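Local coordinates for XisI protein-like (Anabaena variabilis, PDB 2NLV), which is of unknown function but belongs to the XisI family, whose name-giving member probably takes part in site-specific recombination of nitrogen-fixation genes in cyanobacteria, at residues L5-T17 with L33-M45. Numbering follows the deposited sequence. Where two conformers were deposited one is given.
Sequences LVKYQELVKKLLT and LILDTERNHYQWM
Helix 5-17, on its face with Gln9, Val12, Lys13 and Leu16, packs on the hairpin 33-45, almost parallel to strand 41-45 (3°, axes 8.9 Å apart) and antiparallel to strand 33-36. Leu16 points toward the hairpin. Leu16 CD1 lies 3.5 Å from Tyr42 CB and also meets Leu35 CD2, while Leu33 CD2 packs near Leu16 CB. Val12 CG1 sits against CB and CG of Tyr42, obliquely to the ring. The extended Lys13 chain runs past the ring, with CE 3.8 Å from Tyr42 CE1.

The polar end lies at the turn. Gln9 CG is anti to the carbonyl carbon (chi1 -67°), and the extended chain beyond it carries the amide to Asn40. Gln9 NE2 donates to Asn40 OD1 at 3.0 Å, nearly straight (168°) and on a lone pair. Tyr42 OH donates a second bond to Asn40 OD1 at 2.7 Å, which ties the phenol to the turn. An alanine in place of Asn40 would probably leave Gln9 NE2 and Tyr42 OH without their shared acceptor and free the glutamine amide to turn. A water links Thr37 O to Gln9 NE2, weakly at the latter. Asn40, His41 and Asp36 form a G1 beta bulge where the hairpin turns.

Strand 53-65 pairs antiparallel with the other edge of strand 41-47. On the sheet face turned from the helix, Gln43 and Met45 pack against the second subunit.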
loop_
_atom_site.group_PDB
_atom_site.type_symbol
_atom_site.label_atom_id
_atom_site.label_comp_id
_atom_site.label_asym_id
_atom_site.label_seq_id
_atom_site.Cartn_x
_atom_site.Cartn_y
_atom_site.Cartn_z
ATOM N N LEU A 5 -8.264 1.691 -19.718
ATOM C CA LEU A 5 -7.688 2.011 -18.407
ATOM C C LEU A 5 -8.798 2.193 -17.398
ATOM O O LEU A 5 -8.721 1.589 -16.307
ATOM C CB LEU A 5 -6.807 3.249 -18.493
ATOM C CG LEU A 5 -6.279 3.755 -17.126
ATOM C CD1 LEU A 5 -5.433 2.691 -16.398
ATOM C CD2 LEU A 5 -5.511 5.048 -17.329
ATOM N N VAL A 6 -9.805 3.001 -17.715
ATOM C CA VAL A 6 -10.858 3.245 -16.740
ATOM C C VAL A 6 -11.650 1.988 -16.458
ATOM O O VAL A 6 -12.029 1.707 -15.322
ATOM C CB VAL A 6 -11.734 4.407 -17.219
ATOM C CG1 VAL A 6 -13.032 4.525 -16.402
ATOM C CG2 VAL A 6 -10.903 5.670 -17.224
ATOM N N LYS A 7 -11.880 1.180 -17.475
ATOM C CA LYS A 7 -12.513 -0.118 -17.240
ATOM C C LYS A 7 -11.784 -0.923 -16.199
ATOM O O LYS A 7 -12.372 -1.486 -15.255
ATOM C CB LYS A 7 -12.637 -0.924 -18.556
ATOM C CG LYS A 7 -13.208 -2.310 -18.378
ATOM C CD LYS A 7 -13.055 -3.115 -19.672
ATOM C CE LYS A 7 -13.993 -2.665 -20.758
ATOM N NZ LYS A 7 -13.865 -3.557 -22.014
ATOM N N TYR A 8 -10.470 -1.061 -16.387
ATOM C CA TYR A 8 -9.658 -1.831 -15.472
ATOM C C TYR A 8 -9.604 -1.206 -14.094
ATOM O O TYR A 8 -9.613 -1.901 -13.079
ATOM C CB TYR A 8 -8.245 -2.066 -15.989
ATOM C CG TYR A 8 -8.135 -2.915 -17.239
ATOM C CD1 TYR A 8 -9.236 -3.505 -17.831
ATOM C CD2 TYR A 8 -6.897 -3.124 -17.831
ATOM C CE1 TYR A 8 -9.080 -4.294 -18.968
ATOM C CE2 TYR A 8 -6.794 -3.893 -18.980
ATOM C CZ TYR A 8 -7.904 -4.457 -19.527
ATOM O OH TYR A 8 -7.773 -5.172 -20.701
ATOM N N GLN A 9 -9.469 0.114 -14.003
ATOM C CA GLN A 9 -9.515 0.792 -12.691
ATOM C C GLN A 9 -10.796 0.411 -11.949
ATOM O O GLN A 9 -10.769 0.106 -10.743
ATOM C CB GLN A 9 -9.413 2.323 -12.847
ATOM C CG GLN A 9 -8.092 2.796 -13.360
ATOM C CD GLN A 9 -8.076 4.248 -13.705
ATOM O OE1 GLN A 9 -9.098 4.834 -14.036
ATOM N NE2 GLN A 9 -6.876 4.846 -13.668
ATOM N N GLU A 10 -11.919 0.544 -12.618
ATOM C CA GLU A 10 -13.199 0.245 -11.959
ATOM C C GLU A 10 -13.303 -1.189 -11.501
ATOM O O GLU A 10 -13.761 -1.482 -10.357
ATOM C CB GLU A 10 -14.341 0.548 -12.923
ATOM C CG GLU A 10 -14.579 2.017 -13.069
ATOM C CD GLU A 10 -15.114 2.632 -11.780
ATOM O OE1 GLU A 10 -16.020 2.031 -11.175
ATOM O OE2 GLU A 10 -14.620 3.692 -11.391
ATOM N N LEU A 11 -12.903 -2.113 -12.357
ATOM C CA LEU A 11 -12.955 -3.505 -11.989
ATOM C C LEU A 11 -12.068 -3.806 -10.805
ATOM O O LEU A 11 -12.452 -4.539 -9.894
ATOM C CB LEU A 11 -12.600 -4.398 -13.175
ATOM C CG LEU A 11 -13.583 -4.450 -14.321
ATOM C CD1 LEU A 11 -13.054 -5.274 -15.505
ATOM C CD2 LEU A 11 -14.936 -5.010 -13.822
ATOM N N VAL A 12 -10.865 -3.266 -10.769
ATOM C CA VAL A 12 -9.969 -3.509 -9.661
ATOM C C VAL A 12 -10.538 -2.927 -8.385
ATOM O O VAL A 12 -10.532 -3.588 -7.345
ATOM C CB VAL A 12 -8.548 -2.905 -9.952
ATOM C CG1 VAL A 12 -7.739 -2.697 -8.698
ATOM C CG2 VAL A 12 -7.821 -3.749 -11.030
ATOM N N LYS A 13 -11.050 -1.722 -8.472
ATOM C CA LYS A 13 -11.658 -1.140 -7.247
ATOM C C LYS A 13 -12.881 -1.906 -6.774
ATOM O O LYS A 13 -13.026 -2.122 -5.547
ATOM C CB LYS A 13 -11.999 0.330 -7.448
ATOM C CG LYS A 13 -10.830 1.252 -7.692
ATOM C CD LYS A 13 -11.349 2.641 -8.080
ATOM C CE LYS A 13 -10.277 3.542 -8.504
ATOM N NZ LYS A 13 -10.959 4.776 -9.011
ATOM N N LYS A 14 -13.708 -2.415 -7.697
ATOM C CA LYS A 14 -14.881 -3.172 -7.302
ATOM C C LYS A 14 -14.481 -4.462 -6.638
ATOM O O LYS A 14 -15.027 -4.871 -5.595
ATOM C CB LYS A 14 -15.679 -3.522 -8.563
ATOM C CG LYS A 14 -16.830 -4.550 -8.374
ATOM C CD LYS A 14 -17.673 -4.711 -9.667
ATOM N N LEU A 15 -13.544 -5.225 -7.227
ATOM C CA LEU A 15 -13.046 -6.490 -6.632
ATOM C C LEU A 15 -12.465 -6.234 -5.264
ATOM O O LEU A 15 -12.827 -6.916 -4.306
ATOM C CB LEU A 15 -11.946 -7.211 -7.490
ATOM C CG LEU A 15 -11.411 -8.586 -7.011
ATOM C CD1 LEU A 15 -10.935 -9.518 -8.176
ATOM C CD2 LEU A 15 -10.268 -8.428 -5.987
ATOM N N LEU A 16 -11.532 -5.279 -5.164
ATOM C CA LEU A 16 -10.919 -5.052 -3.863
ATOM C C LEU A 16 -11.938 -4.701 -2.805
ATOM O O LEU A 16 -11.883 -5.145 -1.668
ATOM C CB LEU A 16 -9.862 -3.921 -3.897
ATOM C CG LEU A 16 -8.570 -4.343 -4.554
ATOM C CD1 LEU A 16 -7.651 -3.148 -4.650
ATOM C CD2 LEU A 16 -7.889 -5.469 -3.743
ATOM N N THR A 17 -12.898 -3.854 -3.180
ATOM C CA THR A 17 -13.942 -3.437 -2.240
ATOM C C THR A 17 -14.772 -4.666 -1.804
ATOM O O THR A 17 -15.084 -4.840 -0.618
ATOM C CB THR A 17 -14.813 -2.301 -2.816
ATOM O OG1 THR A 17 -14.010 -1.201 -3.126
ATOM C CG2 THR A 17 -15.845 -1.899 -1.812
ATOM N N LEU A 33 -8.511 0.399 2.582
ATOM C CA LEU A 33 -8.575 0.368 1.148
ATOM C C LEU A 33 -7.724 1.522 0.647
ATOM O O LEU A 33 -8.002 2.693 0.948
ATOM C CB LEU A 33 -10.016 0.528 0.684
ATOM C CG LEU A 33 -10.796 -0.752 0.631
ATOM C CD1 LEU A 33 -12.232 -0.371 0.247
ATOM C CD2 LEU A 33 -10.270 -1.719 -0.424
ATOM N N ILE A 34 -6.632 1.190 0.008
ATOM C CA ILE A 34 -5.617 2.137 -0.412
ATOM C C ILE A 34 -5.699 2.204 -1.927
ATOM O O ILE A 34 -5.165 1.315 -2.624
ATOM C CB ILE A 34 -4.205 1.739 0.057
ATOM C CG1 ILE A 34 -4.169 1.546 1.576
ATOM C CG2 ILE A 34 -3.192 2.794 -0.379
ATOM C CD1 ILE A 34 -2.900 1.200 2.175
ATOM N N LEU A 35 -6.343 3.235 -2.428
ATOM C CA LEU A 35 -6.629 3.340 -3.832
ATOM C C LEU A 35 -6.014 4.621 -4.357
ATOM O O LEU A 35 -6.509 5.723 -4.097
ATOM C CB LEU A 35 -8.148 3.282 -4.128
ATOM C CG LEU A 35 -8.957 2.181 -3.391
ATOM C CD1 LEU A 35 -10.437 2.335 -3.527
ATOM C CD2 LEU A 35 -8.476 0.772 -3.824
ATOM N N ASP A 36 -4.903 4.502 -5.065
ATOM C CA ASP A 36 -4.264 5.619 -5.778
ATOM C C ASP A 36 -4.542 5.512 -7.264
ATOM O O ASP A 36 -3.943 4.720 -7.958
ATOM C CB ASP A 36 -2.797 5.602 -5.430
ATOM C CG ASP A 36 -2.025 6.660 -6.135
ATOM O OD1 ASP A 36 -2.561 7.374 -7.036
ATOM O OD2 ASP A 36 -0.878 6.833 -5.703
ATOM N N THR A 37 -5.489 6.307 -7.745
ATOM C CA THR A 37 -5.896 6.248 -9.138
ATOM C C THR A 37 -5.023 7.068 -10.066
ATOM O O THR A 37 -5.095 6.926 -11.274
ATOM C CB THR A 37 -7.312 6.746 -9.329
ATOM O OG1 THR A 37 -7.435 8.036 -8.729
ATOM C CG2 THR A 37 -8.283 5.759 -8.671
ATOM N N GLU A 38 -4.223 7.951 -9.506
ATOM C CA GLU A 38 -3.250 8.694 -10.326
ATOM C C GLU A 38 -2.057 7.830 -10.740
ATOM O O GLU A 38 -1.587 7.881 -11.862
ATOM C CB GLU A 38 -2.761 9.949 -9.623
ATOM C CG GLU A 38 -3.883 10.958 -9.429
ATOM C CD GLU A 38 -4.550 11.419 -10.714
ATOM N N ARG A 39 -1.525 7.064 -9.783
ATOM C CA ARG A 39 -0.361 6.168 -10.005
ATOM C C ARG A 39 -0.764 4.705 -10.201
ATOM O O ARG A 39 0.070 3.846 -10.507
ATOM C CB ARG A 39 0.698 6.273 -8.884
ATOM C CG ARG A 39 1.515 7.572 -8.998
ATOM C CD ARG A 39 1.936 8.173 -7.638
ATOM N NE ARG A 39 0.739 8.637 -6.963
ATOM C CZ ARG A 39 0.177 9.848 -7.064
ATOM N NH1 ARG A 39 0.757 10.856 -7.739
ATOM N NH2 ARG A 39 -0.979 10.095 -6.481
ATOM N N ASN A 40 -2.045 4.423 -10.069
ATOM C CA ASN A 40 -2.599 3.093 -10.314
ATOM C C ASN A 40 -2.017 2.024 -9.406
ATOM O O ASN A 40 -1.498 0.994 -9.860
ATOM C CB ASN A 40 -2.436 2.708 -11.794
ATOM C CG ASN A 40 -3.386 3.459 -12.656
ATOM O OD1 ASN A 40 -4.599 3.379 -12.477
ATOM N ND2 ASN A 40 -2.853 4.140 -13.642
ATOM N N HIS A 41 -2.121 2.288 -8.101
ATOM C CA HIS A 41 -1.768 1.331 -7.085
ATOM C C HIS A 41 -2.958 1.125 -6.185
ATOM O O HIS A 41 -3.499 2.087 -5.640
ATOM C CB HIS A 41 -0.558 1.826 -6.248
ATOM C CG HIS A 41 0.651 2.202 -7.042
ATOM N ND1 HIS A 41 1.340 1.318 -7.840
ATOM C CD2 HIS A 41 1.325 3.379 -7.120
ATOM C CE1 HIS A 41 2.393 1.943 -8.358
ATOM N NE2 HIS A 41 2.413 3.191 -7.930
ATOM N N TYR A 42 -3.303 -0.154 -5.934
ATOM C CA TYR A 42 -4.540 -0.463 -5.260
ATOM C C TYR A 42 -4.327 -1.601 -4.276
ATOM O O TYR A 42 -3.974 -2.706 -4.714
ATOM C CB TYR A 42 -5.624 -0.836 -6.287
ATOM C CG TYR A 42 -5.817 0.214 -7.404
ATOM C CD1 TYR A 42 -6.604 1.346 -7.201
ATOM C CD2 TYR A 42 -5.161 0.095 -8.635
ATOM C CE1 TYR A 42 -6.754 2.276 -8.231
ATOM C CE2 TYR A 42 -5.322 1.004 -9.635
ATOM C CZ TYR A 42 -6.099 2.086 -9.401
ATOM O OH TYR A 42 -6.276 3.070 -10.391
ATOM N N GLN A 43 -4.574 -1.376 -2.992
ATOM C CA GLN A 43 -4.336 -2.369 -1.950
ATOM C C GLN A 43 -5.533 -2.530 -1.014
ATOM O O GLN A 43 -6.273 -1.579 -0.759
ATOM C CB GLN A 43 -3.122 -1.994 -1.059
ATOM C CG GLN A 43 -1.811 -1.802 -1.784
ATOM C CD GLN A 43 -0.616 -1.585 -0.839
ATOM O OE1 GLN A 43 0.517 -1.379 -1.305
ATOM N NE2 GLN A 43 -0.850 -1.661 0.470
ATOM N N TRP A 44 -5.666 -3.722 -0.456
ATOM C CA TRP A 44 -6.437 -3.963 0.745
ATOM C C TRP A 44 -5.482 -4.446 1.809
ATOM O O TRP A 44 -4.823 -5.452 1.644
ATOM C CB TRP A 44 -7.512 -4.970 0.515
ATOM C CG TRP A 44 -8.094 -5.492 1.863
ATOM C CD1 TRP A 44 -8.125 -4.830 3.076
ATOM C CD2 TRP A 44 -8.634 -6.752 2.090
ATOM N NE1 TRP A 44 -8.662 -5.644 4.047
ATOM C CE2 TRP A 44 -9.004 -6.831 3.448
ATOM C CE3 TRP A 44 -8.875 -7.819 1.277
ATOM C CZ2 TRP A 44 -9.581 -7.984 4.004
ATOM C CZ3 TRP A 44 -9.469 -8.987 1.858
ATOM C CH2 TRP A 44 -9.779 -9.047 3.163
HETATM N N MSE A 45 -5.359 -3.673 2.864
HETATM C CA MSE A 45 -4.520 -4.016 4.038
HETATM C C MSE A 45 -5.287 -4.172 5.323
HETATM O O MSE A 45 -6.405 -3.627 5.505
HETATM C CB MSE A 45 -3.441 -2.965 4.328
HETATM C CG MSE A 45 -2.398 -2.763 3.254
HETATM SE SE MSE A 45 -0.908 -1.818 3.987
HETATM C CE MSE A 45 -0.241 -3.250 5.113
HETATM O O HOH W 1 -4.787 7.018 -13.839
#